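Local coordinates for protein monovalent Na+/H+ antiporter subunit C (Dietzia sp. DQ12-45-1b, PDB 7D3U) that forms subunit C of the Mrp complex, a sodium/proton antiporter, to which it probably contributes a bundle of membrane-spanning helices related to chain 4L of NADH-quinone oxidoreductase, at residues A12-L17 with I31-A36; L19-V24 with D98-D103. All blocks are in the same frame, centred on the assembly; numbering follows the deposited sequence.

How the contacts relate
Contact 1 and contact 2 lie in one chain with their centres about 17 Å apart, and their segments alternate in sequence. Residues 12-17 end helix 2-17, and residues 19-24 continue almost directly into the turn before helix 24-44, which carries 31-36. Contact 1 is thus the apolar packing within the first helical hairpin, whereas contact 2 ties the bend of that hairpin to the loop 98-103 that follows helix 66-90. The two share no other touch. Subunits A and D come close to both, and bound dodecyl-maltoside detergent approaches contact 1 to about 4 Å at Gly-13, against about 7 Å from the side chain of Gln-20 in contact 2.

Contact 1 of 2, residues A12-L17 with I31-A36; sequences AGFVFL and ILLSHA
In the antiparallel hairpin of helices 2-17 and 24-44, Phe-14 and Leu-33 form the main meeting point, their CA atoms 5.3 Å apart. Over these short segments the helix axes approach to 8.0 Å, with 156° between their N-to-C directions. The two side chains lie side by side and point the same way. Leu-33 CB rests over one face of the Phe-14 ring in a CH-pi contact, 3.7 Å from the centroid and displaced toward the rim. With CG of Leu-33 anti to the backbone N (chi1 165°), the isopropyl end runs alongside the ring: Leu-33 CD2 packs against one border, 3.6 Å from Phe-14 CE1, while Leu-33 CD1 lies near Phe-14 CD2 and CE2 on the other border. A single leucine therefore follows the ring from root to far end. Phe-14 and Leu-33 also meet subunit D, through its Leu-172 and Thr-175 respectively.

Three helices make up the bundle of this subunit, consistent with its kinship to chain 4L of NADH-quinone oxidoreductase, and the hairpin supplies the first two; Ile-31 and Ser-34 turn to the third, helix 66-90. Beside the aromatic pair, Leu-32 projects toward helix 2-17. Its CD1 sits against bare backbone at Gly-13, 4.0 Å from Gly-13 C, an approach that a side chain there would probably obstruct. Leu-17 CD1, one turn further along, meets the same methyl, Leu-32 CD1, at 4.2 Å. Nearer the backbones, Phe-14 CB and Leu-32 CB are 4.3 Å apart. No hydrogen bond crosses between the segments, and all five touching residues are buried; Thr-613 and Val-617 of subunit A pack on Leu-32 and Leu-17.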
loop_
_atom_site.group_PDB
_atom_site.type_symbol
_atom_site.label_atom_id
_atom_site.label_comp_id
_atom_site.label_asym_id
_atom_site.label_seq_id
_atom_site.Cartn_x
_atom_site.Cartn_y
_atom_site.Cartn_z
ATOM N N ALA C 12 11.800 14.549 18.645
ATOM C CA ALA C 12 12.352 15.675 17.900
ATOM C C ALA C 12 13.584 15.254 17.112
ATOM O O ALA C 12 13.745 15.632 15.944
ATOM C CB ALA C 12 12.688 16.821 18.850
ATOM N N GLY C 13 14.463 14.464 17.732
ATOM C CA GLY C 13 15.619 13.959 17.015
ATOM C C GLY C 13 15.232 13.116 15.816
ATOM O O GLY C 13 15.834 13.228 14.746
ATOM N N PHE C 14 14.212 12.271 15.974
ATOM C CA PHE C 14 13.740 11.467 14.852
ATOM C C PHE C 14 13.198 12.348 13.737
ATOM O O PHE C 14 13.547 12.168 12.566
ATOM C CB PHE C 14 12.663 10.485 15.306
ATOM C CG PHE C 14 11.611 10.228 14.263
ATOM C CD1 PHE C 14 11.899 9.477 13.136
ATOM C CD2 PHE C 14 10.337 10.744 14.405
ATOM C CE1 PHE C 14 10.939 9.247 12.177
ATOM C CE2 PHE C 14 9.374 10.515 13.446
ATOM C CZ PHE C 14 9.676 9.766 12.333
ATOM N N VAL C 15 12.316 13.289 14.078
ATOM C CA VAL C 15 11.698 14.127 13.056
ATOM C C VAL C 15 12.757 14.933 12.320
ATOM O O VAL C 15 12.651 15.165 11.110
ATOM C CB VAL C 15 10.621 15.032 13.680
ATOM C CG1 VAL C 15 10.108 16.022 12.659
ATOM C CG2 VAL C 15 9.474 14.195 14.212
ATOM N N PHE C 16 13.809 15.351 13.025
ATOM C CA PHE C 16 14.878 16.083 12.356
ATOM C C PHE C 16 15.682 15.170 11.439
ATOM O O PHE C 16 15.877 15.481 10.258
ATOM C CB PHE C 16 15.790 16.749 13.382
ATOM C CG PHE C 16 16.896 17.551 12.768
ATOM C CD1 PHE C 16 16.683 18.858 12.377
ATOM C CD2 PHE C 16 18.148 16.997 12.574
ATOM C CE1 PHE C 16 17.698 19.597 11.808
ATOM C CE2 PHE C 16 19.163 17.732 12.005
ATOM C CZ PHE C 16 18.937 19.034 11.622
ATOM N N LEU C 17 16.159 14.038 11.962
ATOM C CA LEU C 17 17.044 13.177 11.183
ATOM C C LEU C 17 16.338 12.593 9.967
ATOM O O LEU C 17 16.926 12.509 8.883
ATOM C CB LEU C 17 17.592 12.060 12.067
ATOM C CG LEU C 17 18.701 12.469 13.031
ATOM C CD1 LEU C 17 19.153 11.274 13.844
ATOM C CD2 LEU C 17 19.862 13.071 12.267
ATOM N N ILE C 31 15.902 4.860 14.332
ATOM C CA ILE C 31 16.362 4.280 15.591
ATOM C C ILE C 31 15.881 5.124 16.764
ATOM O O ILE C 31 15.386 4.603 17.772
ATOM C CB ILE C 31 17.894 4.140 15.590
ATOM C CG1 ILE C 31 18.328 3.027 14.641
ATOM C CG2 ILE C 31 18.405 3.864 16.988
ATOM C CD1 ILE C 31 19.821 2.901 14.510
ATOM N N LEU C 32 16.014 6.446 16.645
ATOM C CA LEU C 32 15.543 7.330 17.706
ATOM C C LEU C 32 14.031 7.233 17.873
ATOM O O LEU C 32 13.516 7.298 18.995
ATOM C CB LEU C 32 15.957 8.770 17.414
ATOM C CG LEU C 32 17.444 9.091 17.542
ATOM C CD1 LEU C 32 17.644 10.582 17.717
ATOM C CD2 LEU C 32 18.064 8.328 18.695
ATOM N N LEU C 33 13.303 7.069 16.769
ATOM C CA LEU C 33 11.851 6.947 16.851
ATOM C C LEU C 33 11.445 5.646 17.533
ATOM O O LEU C 33 10.508 5.625 18.340
ATOM C CB LEU C 33 11.247 7.033 15.454
ATOM C CG LEU C 33 9.801 6.585 15.279
ATOM C CD1 LEU C 33 8.848 7.607 15.860
ATOM C CD2 LEU C 33 9.493 6.332 13.817
ATOM N N SER C 34 12.135 4.550 17.214
ATOM C CA SER C 34 11.887 3.294 17.911
ATOM C C SER C 34 12.193 3.427 19.395
ATOM O O SER C 34 11.464 2.890 20.239
ATOM C CB SER C 34 12.721 2.176 17.290
ATOM O OG SER C 34 12.996 1.163 18.240
ATOM N N HIS C 35 13.269 4.143 19.735
ATOM C CA HIS C 35 13.576 4.389 21.140
ATOM C C HIS C 35 12.457 5.165 21.821
ATOM O O HIS C 35 12.073 4.856 22.954
ATOM C CB HIS C 35 14.897 5.143 21.266
ATOM C CG HIS C 35 16.106 4.275 21.119
ATOM N ND1 HIS C 35 16.095 2.930 21.413
ATOM C CD2 HIS C 35 17.364 4.562 20.712
ATOM C CE1 HIS C 35 17.295 2.424 21.191
ATOM N NE2 HIS C 35 18.084 3.394 20.766
ATOM N N ALA C 36 11.922 6.181 21.141
ATOM C CA ALA C 36 10.829 6.961 21.712
ATOM C C ALA C 36 9.592 6.102 21.926
ATOM O O ALA C 36 8.905 6.230 22.946
ATOM C CB ALA C 36 10.505 8.149 20.810
#

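Contact 2 of 2, residues L19-V24 with D98-D103; sequences LQRGMV and DTDIGD
Arg-21 CG lies opposite the backbone N (chi1 -161°) and the chain stays extended as far as NE, while Asp-98 CG, likewise opposite its N (chi1 -172°), brings the carboxylate to the guanidinium edge. Arg-21 NE donates to Asp-98 OD1 at 2.7 Å through a bent bond, with OD1 tilted from the guanidinium plane, and NH2 faces OD2 of the same residue in a salt bridge whose modelled length is too short to be trusted. This pairing is not coplanar: the two planes stand 68° apart, and NE reaches OD1 from above the carboxylate. From the opposite face comes Asp-100 N, 3.0 Å from Asp-98 OD1, closing an Asx turn.

Arg-21, Asp-98 and Asp-100 form a salt-bridge network that joins the bend between helices 2-17 and 24-44 to the loop beyond helix 66-90. The Asp-100 side chain, at the centre of an inverse gamma turn, crosses that of Arg-21 at about a right angle, though the two flat groups are nearly parallel; Asp-100 OD2 lies 3.2 Å from Arg-21 NE, well out of the guanidinium plane, a pairing of charges alone. Its OD1 makes salt bridges with Arg-565 and Arg-681 of subunit A. An asparagine here removes the negative charge and would probably weaken the pairing with both subunit A arginines and with Arg-21. Alongside the charges, Thr-99 CG2 packs against the backbone, 3.4 Å from Gly-22 N.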
loop_
_atom_site.group_PDB
_atom_site.type_symbol
_atom_site.label_atom_id
_atom_site.label_comp_id
_atom_site.label_asym_id
_atom_site.label_seq_id
_atom_site.Cartn_x
_atom_site.Cartn_y
_atom_site.Cartn_z
ATOM N N LEU C 19 14.248 13.816 8.148
ATOM C CA LEU C 19 14.045 14.836 7.129
ATOM C C LEU C 19 15.351 15.333 6.526
ATOM O O LEU C 19 15.334 16.288 5.745
ATOM C CB LEU C 19 13.266 16.015 7.712
ATOM C CG LEU C 19 11.788 15.756 8.000
ATOM C CD1 LEU C 19 11.171 16.939 8.719
ATOM C CD2 LEU C 19 11.044 15.462 6.715
ATOM N N GLN C 20 16.474 14.711 6.864
ATOM C CA GLN C 20 17.771 15.140 6.378
ATOM C C GLN C 20 18.157 14.332 5.141
ATOM O O GLN C 20 17.357 13.570 4.591
ATOM C CB GLN C 20 18.812 15.016 7.489
ATOM C CG GLN C 20 18.588 15.966 8.649
ATOM C CD GLN C 20 18.306 17.383 8.199
ATOM O OE1 GLN C 20 19.224 18.142 7.900
ATOM N NE2 GLN C 20 17.032 17.751 8.158
ATOM N N ARG C 21 19.396 14.504 4.695
ATOM C CA ARG C 21 19.897 13.871 3.486
ATOM C C ARG C 21 20.781 12.684 3.843
ATOM O O ARG C 21 21.599 12.760 4.765
ATOM C CB ARG C 21 20.682 14.875 2.642
ATOM C CG ARG C 21 20.856 14.477 1.194
ATOM C CD ARG C 21 21.703 15.493 0.450
ATOM N NE ARG C 21 22.021 15.047 -0.901
ATOM C CZ ARG C 21 23.033 15.516 -1.622
ATOM N NH1 ARG C 21 23.830 16.449 -1.122
ATOM N NH2 ARG C 21 23.251 15.052 -2.844
ATOM N N GLY C 22 20.613 11.596 3.115
ATOM C CA GLY C 22 21.380 10.389 3.365
ATOM C C GLY C 22 20.502 9.330 4.004
ATOM O O GLY C 22 19.667 9.624 4.867
ATOM N N MET C 23 20.689 8.081 3.578
ATOM C CA MET C 23 19.854 7.004 4.096
ATOM C C MET C 23 20.261 6.588 5.502
ATOM O O MET C 23 19.402 6.188 6.295
ATOM C CB MET C 23 19.900 5.799 3.162
ATOM C CG MET C 23 18.821 4.775 3.447
ATOM S SD MET C 23 17.173 5.480 3.304
ATOM C CE MET C 23 16.188 4.179 4.033
ATOM N N VAL C 24 21.549 6.669 5.834
ATOM C CA VAL C 24 21.971 6.348 7.193
ATOM C C VAL C 24 21.492 7.420 8.162
ATOM O O VAL C 24 21.071 7.119 9.285
ATOM C CB VAL C 24 23.496 6.159 7.251
ATOM C CG1 VAL C 24 23.970 6.079 8.690
ATOM C CG2 VAL C 24 23.893 4.905 6.503
ATOM N N ASP C 98 22.909 8.662 -0.694
ATOM C CA ASP C 98 22.169 9.898 -0.904
ATOM C C ASP C 98 20.706 9.603 -1.205
ATOM O O ASP C 98 20.380 8.651 -1.917
ATOM C CB ASP C 98 22.796 10.694 -2.049
ATOM C CG ASP C 98 22.194 12.078 -2.203
ATOM O OD1 ASP C 98 21.331 12.455 -1.386
ATOM O OD2 ASP C 98 22.587 12.792 -3.150
ATOM N N THR C 99 19.821 10.432 -0.651
ATOM C CA THR C 99 18.391 10.230 -0.807
ATOM C C THR C 99 17.698 11.310 -1.622
ATOM O O THR C 99 16.547 11.107 -2.021
ATOM C CB THR C 99 17.711 10.130 0.568
ATOM O OG1 THR C 99 16.347 9.724 0.397
ATOM C CG2 THR C 99 17.747 11.466 1.286
ATOM N N ASP C 100 18.357 12.437 -1.893
ATOM C CA ASP C 100 17.720 13.469 -2.701
ATOM C C ASP C 100 17.660 13.053 -4.162
ATOM O O ASP C 100 18.533 13.409 -4.962
ATOM C CB ASP C 100 18.436 14.813 -2.566
ATOM C CG ASP C 100 18.158 15.486 -1.242
ATOM O OD1 ASP C 100 17.080 15.237 -0.665
ATOM O OD2 ASP C 100 19.014 16.259 -0.774
ATOM N N ILE C 101 16.630 12.293 -4.510
ATOM C CA ILE C 101 16.358 11.888 -5.878
ATOM C C ILE C 101 15.022 12.487 -6.291
ATOM O O ILE C 101 14.139 12.714 -5.458
ATOM C CB ILE C 101 16.345 10.353 -6.023
ATOM C CG1 ILE C 101 15.383 9.739 -5.005
ATOM C CG2 ILE C 101 17.746 9.796 -5.854
ATOM C CD1 ILE C 101 15.627 8.272 -4.734
ATOM N N GLY C 102 14.880 12.750 -7.584
ATOM C CA GLY C 102 13.646 13.318 -8.086
ATOM C C GLY C 102 12.690 12.251 -8.569
ATOM O O GLY C 102 12.589 11.182 -7.963
ATOM N N ASP C 103 11.977 12.528 -9.656
ATOM C CA ASP C 103 11.097 11.533 -10.254
ATOM C C ASP C 103 11.950 10.422 -10.852
ATOM O O ASP C 103 12.657 10.635 -11.841
ATOM C CB ASP C 103 10.209 12.179 -11.311
ATOM C CG ASP C 103 9.170 11.226 -11.854
ATOM O OD1 ASP C 103 8.908 10.203 -11.191
ATOM O OD2 ASP C 103 8.616 11.500 -12.939
#